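Local coordinates for protein beta-glycosidase (Bacteroides caccae, PDB 6T2R) that probably hydrolyses beta-glycosidic bonds as a family 16 glycoside hydrolase, with endo-acting O-glycanase activity that would initiate mucin breakdown in the gut, at residues T26-F37 / V255-K264. Numbering follows the deposited sequence.
With SO4 (sulfate ion), chain B.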
loop_
_atom_site.group_PDB
_atom_site.type_symbol
_atom_site.label_atom_id
_atom_site.label_comp_id
_atom_site.label_asym_id
_atom_site.label_seq_id
_atom_site.Cartn_x
_atom_site.Cartn_y
_atom_site.Cartn_z
ATOM N N THR A 26 20.362 -4.820 23.514
ATOM C CA THR A 26 20.429 -3.782 22.470
ATOM C C THR A 26 19.105 -3.861 21.709
ATOM O O THR A 26 18.640 -4.922 21.311
ATOM C CB THR A 26 21.721 -3.994 21.680
ATOM O OG1 THR A 26 21.662 -5.361 21.289
ATOM C CG2 THR A 26 22.974 -3.782 22.504
ATOM N N PRO A 27 18.370 -2.748 21.566
ATOM C CA PRO A 27 17.150 -2.776 20.762
ATOM C C PRO A 27 17.463 -3.241 19.329
ATOM O O PRO A 27 18.574 -3.072 18.865
ATOM C CB PRO A 27 16.634 -1.328 20.819
ATOM C CG PRO A 27 17.315 -0.717 22.039
ATOM C CD PRO A 27 18.625 -1.457 22.222
ATOM N N LYS A 28 16.479 -3.829 18.653
ATOM C CA LYS A 28 16.613 -4.235 17.233
ATOM C C LYS A 28 15.226 -4.338 16.582
ATOM O O LYS A 28 14.227 -4.157 17.268
ATOM C CB LYS A 28 17.337 -5.574 17.145
ATOM C CG LYS A 28 16.606 -6.744 17.779
ATOM C CD LYS A 28 17.416 -8.051 17.695
ATOM C CE LYS A 28 16.772 -9.200 18.451
ATOM N NZ LYS A 28 17.233 -10.536 17.994
ATOM N N TRP A 29 15.182 -4.579 15.278
ATOM C CA TRP A 29 13.916 -4.853 14.555
ATOM C C TRP A 29 13.385 -6.195 15.067
ATOM O O TRP A 29 14.152 -7.150 15.009
ATOM C CB TRP A 29 14.159 -4.839 13.045
ATOM C CG TRP A 29 14.388 -3.465 12.483
ATOM C CD1 TRP A 29 15.520 -3.005 11.883
ATOM C CD2 TRP A 29 13.446 -2.382 12.437
ATOM N NE1 TRP A 29 15.353 -1.708 11.488
ATOM C CE2 TRP A 29 14.096 -1.296 11.817
ATOM C CE3 TRP A 29 12.144 -2.204 12.903
ATOM C CZ2 TRP A 29 13.485 -0.063 11.630
ATOM C CZ3 TRP A 29 11.545 -0.979 12.730
ATOM C CH2 TRP A 29 12.201 0.071 12.093
ATOM N N GLU A 30 12.198 -6.209 15.670
ATOM C CA GLU A 30 11.513 -7.429 16.161
ATOM C C GLU A 30 10.262 -7.653 15.299
ATOM O O GLU A 30 9.449 -6.694 15.168
ATOM C CB GLU A 30 11.137 -7.298 17.644
ATOM C CG GLU A 30 12.310 -7.188 18.617
ATOM C CD GLU A 30 13.207 -8.404 18.812
ATOM O OE1 GLU A 30 14.150 -8.337 19.672
ATOM O OE2 GLU A 30 13.016 -9.387 18.076
ATOM N N LEU A 31 10.104 -8.846 14.716
ATOM C CA LEU A 31 8.880 -9.231 13.956
ATOM C C LEU A 31 7.738 -9.391 14.958
ATOM O O LEU A 31 7.844 -10.249 15.811
ATOM C CB LEU A 31 9.122 -10.521 13.157
ATOM C CG LEU A 31 7.950 -10.952 12.264
ATOM C CD1 LEU A 31 7.746 -9.977 11.111
ATOM C CD2 LEU A 31 8.173 -12.342 11.713
ATOM N N VAL A 32 6.743 -8.506 14.924
ATOM C CA VAL A 32 5.571 -8.503 15.859
ATOM C C VAL A 32 4.371 -9.155 15.141
ATOM O O VAL A 32 3.480 -9.637 15.843
ATOM C CB VAL A 32 5.202 -7.088 16.364
ATOM C CG1 VAL A 32 6.316 -6.475 17.215
ATOM C CG2 VAL A 32 4.784 -6.133 15.222
ATOM N N TRP A 33 4.346 -9.192 13.799
ATOM C CA TRP A 33 3.222 -9.777 13.026
ATOM C C TRP A 33 3.642 -10.057 11.584
ATOM O O TRP A 33 4.441 -9.278 11.026
ATOM C CB TRP A 33 2.014 -8.845 13.104
ATOM C CG TRP A 33 0.837 -9.378 12.357
ATOM C CD1 TRP A 33 -0.084 -10.281 12.809
ATOM C CD2 TRP A 33 0.474 -9.097 10.997
ATOM N NE1 TRP A 33 -1.007 -10.567 11.826
ATOM C CE2 TRP A 33 -0.684 -9.863 10.699
ATOM C CE3 TRP A 33 1.015 -8.298 9.995
ATOM C CZ2 TRP A 33 -1.331 -9.794 9.470
ATOM C CZ3 TRP A 33 0.373 -8.227 8.786
ATOM C CH2 TRP A 33 -0.776 -8.970 8.517
ATOM N N GLU A 34 3.150 -11.160 11.022
ATOM C CA GLU A 34 3.343 -11.477 9.605
ATOM C C GLU A 34 2.104 -12.189 9.045
ATOM O O GLU A 34 1.356 -12.816 9.780
ATOM C CB GLU A 34 4.634 -12.279 9.430
ATOM C CG GLU A 34 4.538 -13.742 9.844
ATOM C CD GLU A 34 5.855 -14.490 9.722
ATOM O OE1 GLU A 34 6.629 -14.216 8.785
ATOM O OE2 GLU A 34 6.118 -15.302 10.596
ATOM N N ASP A 35 1.942 -12.099 7.739
ATOM C CA ASP A 35 1.015 -12.957 6.979
ATOM C C ASP A 35 1.774 -13.537 5.777
ATOM O O ASP A 35 2.239 -12.739 4.948
ATOM C CB ASP A 35 -0.216 -12.149 6.596
ATOM C CG ASP A 35 -1.337 -13.038 6.115
ATOM O OD1 ASP A 35 -1.011 -14.173 5.746
ATOM O OD2 ASP A 35 -2.520 -12.575 6.123
ATOM N N ASN A 36 1.874 -14.874 5.687
ATOM C CA ASN A 36 2.528 -15.598 4.563
ATOM C C ASN A 36 1.510 -16.120 3.557
ATOM O O ASN A 36 1.936 -16.878 2.649
ATOM C CB ASN A 36 3.389 -16.759 5.044
ATOM C CG ASN A 36 4.690 -16.225 5.584
ATOM O OD1 ASN A 36 5.429 -15.542 4.875
ATOM N ND2 ASN A 36 4.931 -16.475 6.855
ATOM N N PHE A 37 0.238 -15.728 3.698
ATOM C CA PHE A 37 -0.860 -16.124 2.769
ATOM C C PHE A 37 -0.888 -17.662 2.605
ATOM O O PHE A 37 -0.868 -18.180 1.489
ATOM C CB PHE A 37 -0.680 -15.347 1.462
ATOM C CG PHE A 37 -0.781 -13.858 1.668
ATOM C CD1 PHE A 37 -1.930 -13.294 2.183
ATOM C CD2 PHE A 37 0.296 -13.031 1.395
ATOM C CE1 PHE A 37 -2.002 -11.930 2.423
ATOM C CE2 PHE A 37 0.216 -11.667 1.615
ATOM C CZ PHE A 37 -0.931 -11.115 2.137
ATOM N N VAL A 255 1.555 -11.570 -4.172
ATOM C CA VAL A 255 2.061 -11.149 -2.848
ATOM C C VAL A 255 2.478 -12.390 -2.062
ATOM O O VAL A 255 1.613 -13.222 -1.702
ATOM C CB VAL A 255 1.009 -10.313 -2.119
ATOM C CG1 VAL A 255 1.585 -9.666 -0.878
ATOM C CG2 VAL A 255 0.404 -9.273 -3.056
ATOM N N ASP A 256 3.774 -12.448 -1.784
ATOM C CA ASP A 256 4.429 -13.500 -0.979
ATOM C C ASP A 256 4.089 -13.304 0.497
ATOM O O ASP A 256 3.699 -14.314 1.145
ATOM C CB ASP A 256 5.930 -13.465 -1.254
ATOM C CG ASP A 256 6.700 -14.663 -0.745
ATOM O OD1 ASP A 256 6.061 -15.645 -0.318
ATOM O OD2 ASP A 256 7.934 -14.577 -0.769
ATOM N N TRP A 257 4.257 -12.082 1.039
ATOM C CA TRP A 257 4.022 -11.840 2.495
ATOM C C TRP A 257 3.935 -10.356 2.847
ATOM O O TRP A 257 4.382 -9.488 2.072
ATOM C CB TRP A 257 5.064 -12.536 3.417
ATOM C CG TRP A 257 6.520 -12.357 3.061
ATOM C CD1 TRP A 257 7.341 -13.320 2.531
ATOM C CD2 TRP A 257 7.366 -11.197 3.245
ATOM N NE1 TRP A 257 8.600 -12.820 2.329
ATOM C CE2 TRP A 257 8.654 -11.535 2.775
ATOM C CE3 TRP A 257 7.162 -9.894 3.725
ATOM C CZ2 TRP A 257 9.718 -10.634 2.772
ATOM C CZ3 TRP A 257 8.209 -8.996 3.706
ATOM C CH2 TRP A 257 9.477 -9.369 3.271
ATOM N N VAL A 258 3.416 -10.115 4.050
ATOM C CA VAL A 258 3.459 -8.809 4.744
ATOM C C VAL A 258 4.170 -9.059 6.049
ATOM O O VAL A 258 3.766 -10.010 6.736
ATOM C CB VAL A 258 2.058 -8.249 5.010
ATOM C CG1 VAL A 258 2.129 -6.895 5.696
ATOM C CG2 VAL A 258 1.249 -8.171 3.729
ATOM N N ARG A 259 5.138 -8.207 6.390
ATOM C CA ARG A 259 5.823 -8.295 7.710
ATOM C C ARG A 259 5.790 -6.934 8.379
ATOM O O ARG A 259 5.940 -5.919 7.710
ATOM C CB ARG A 259 7.251 -8.842 7.611
ATOM C CG ARG A 259 7.295 -10.323 7.252
ATOM C CD ARG A 259 8.678 -10.670 6.732
ATOM N NE ARG A 259 8.813 -12.081 6.416
ATOM C CZ ARG A 259 9.883 -12.595 5.854
ATOM N NH1 ARG A 259 10.927 -11.837 5.585
ATOM N NH2 ARG A 259 9.925 -13.867 5.566
ATOM N N HIS A 260 5.549 -6.969 9.682
ATOM C CA HIS A 260 5.483 -5.788 10.550
ATOM C C HIS A 260 6.523 -5.984 11.635
ATOM O O HIS A 260 6.465 -7.003 12.314
ATOM C CB HIS A 260 4.050 -5.613 11.049
ATOM C CG HIS A 260 3.846 -4.369 11.817
ATOM N ND1 HIS A 260 4.471 -3.226 11.479
ATOM C CD2 HIS A 260 3.094 -4.116 12.906
ATOM C CE1 HIS A 260 4.104 -2.278 12.312
ATOM N NE2 HIS A 260 3.262 -2.809 13.212
ATOM N N TYR A 261 7.473 -5.057 11.729
ATOM C CA TYR A 261 8.507 -5.028 12.783
ATOM C C TYR A 261 8.316 -3.797 13.676
ATOM O O TYR A 261 7.731 -2.762 13.226
ATOM C CB TYR A 261 9.881 -5.013 12.130
ATOM C CG TYR A 261 10.212 -6.183 11.238
ATOM C CD1 TYR A 261 9.851 -6.221 9.894
ATOM C CD2 TYR A 261 10.974 -7.231 11.733
ATOM C CE1 TYR A 261 10.208 -7.286 9.074
ATOM C CE2 TYR A 261 11.325 -8.309 10.931
ATOM C CZ TYR A 261 10.954 -8.337 9.599
ATOM O OH TYR A 261 11.368 -9.402 8.851
ATOM N N GLN A 262 8.849 -3.888 14.894
ATOM C CA GLN A 262 9.017 -2.739 15.807
ATOM C C GLN A 262 10.474 -2.714 16.268
ATOM O O GLN A 262 11.050 -3.793 16.490
ATOM C CB GLN A 262 8.092 -2.847 17.019
ATOM C CG GLN A 262 6.623 -2.728 16.697
ATOM C CD GLN A 262 6.223 -1.333 16.304
ATOM O OE1 GLN A 262 7.065 -0.440 16.202
ATOM N NE2 GLN A 262 4.938 -1.175 16.019
ATOM N N TRP A 263 11.071 -1.531 16.335
ATOM C CA TRP A 263 12.411 -1.332 16.941
ATOM C C TRP A 263 12.277 -1.386 18.463
ATOM O O TRP A 263 11.681 -0.444 19.016
ATOM C CB TRP A 263 12.995 0.007 16.512
ATOM C CG TRP A 263 14.387 0.174 17.006
ATOM C CD1 TRP A 263 14.787 0.820 18.134
ATOM C CD2 TRP A 263 15.567 -0.318 16.383
ATOM N NE1 TRP A 263 16.149 0.760 18.242
ATOM C CE2 TRP A 263 16.648 0.048 17.198
ATOM C CE3 TRP A 263 15.823 -1.043 15.226
ATOM C CZ2 TRP A 263 17.959 -0.274 16.884
ATOM C CZ3 TRP A 263 17.123 -1.361 14.912
ATOM C CH2 TRP A 263 18.176 -0.966 15.724
ATOM N N LYS A 264 12.757 -2.446 19.110
ATOM C CA LYS A 264 12.674 -2.553 20.598
ATOM C C LYS A 264 13.635 -3.629 21.088
ATOM O O LYS A 264 14.453 -4.187 20.332
ATOM C CB LYS A 264 11.251 -2.886 21.038
ATOM C CG LYS A 264 10.770 -4.241 20.528
ATOM C CD LYS A 264 9.380 -4.611 20.985
ATOM C CE LYS A 264 9.047 -6.030 20.594
ATOM N NZ LYS A 264 7.593 -6.254 20.712
ATOM O OXT LYS A 264 13.533 -3.894 22.268
HETATM S S SO4 B . 1.620 -3.169 16.288
HETATM O O1 SO4 B . 1.634 -2.280 15.128
HETATM O O2 SO4 B . 1.398 -4.537 15.851
HETATM O O3 SO4 B . 0.556 -2.774 17.154
HETATM O O4 SO4 B . 2.896 -3.098 16.957
#
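Lys28 and Lys264 exchange two backbone hydrogen bonds, Lys28 N to Lys264 O (2.7 Å) and Lys264 N to Lys28 O, opening an antiparallel ladder that continues through Glu30–Gln262 and Asp35–Val258. At a classic beta bulge, His260 O accepts from Val32 N (3.0 Å) and, weakly, from Trp33 N, while His260 N returns a bond to Trp33 O. His260 NE2 meets sulfate O1 at 2.6 Å, nearly in the imidazole plane; Gln262 NE2 holds sulfate O4 and also His106 O. Glu34 OE1 lies in a long salt bridge to Arg259 NE (3.9 Å), whose guanidinium lies flat over the Trp257 ring, and accepts a weak hydrogen bond from Asn36 ND2. Trp263 turns its six-membered ring edge-on to the face of Trp29, planes at 81°; its own face carries Lys28 CA, 3.8 Å from the centroid. Leu31, with CG anti to the backbone N (chi1 -176°), lays CD1 over the Tyr261 ring. Beyond the bulge, Val258 touches the Trp33 edge through CG1 and Phe37 CZ through CG2 (4.0 Å). Backbone bonding thus joins N- and C-terminal strands of the GH16 beta-sandwich; aromatic rings largely pack the Trp29–Tyr261 face, while His260 and Gln262, with His106 N, hold a sulfate probably from the crystallisation liquor.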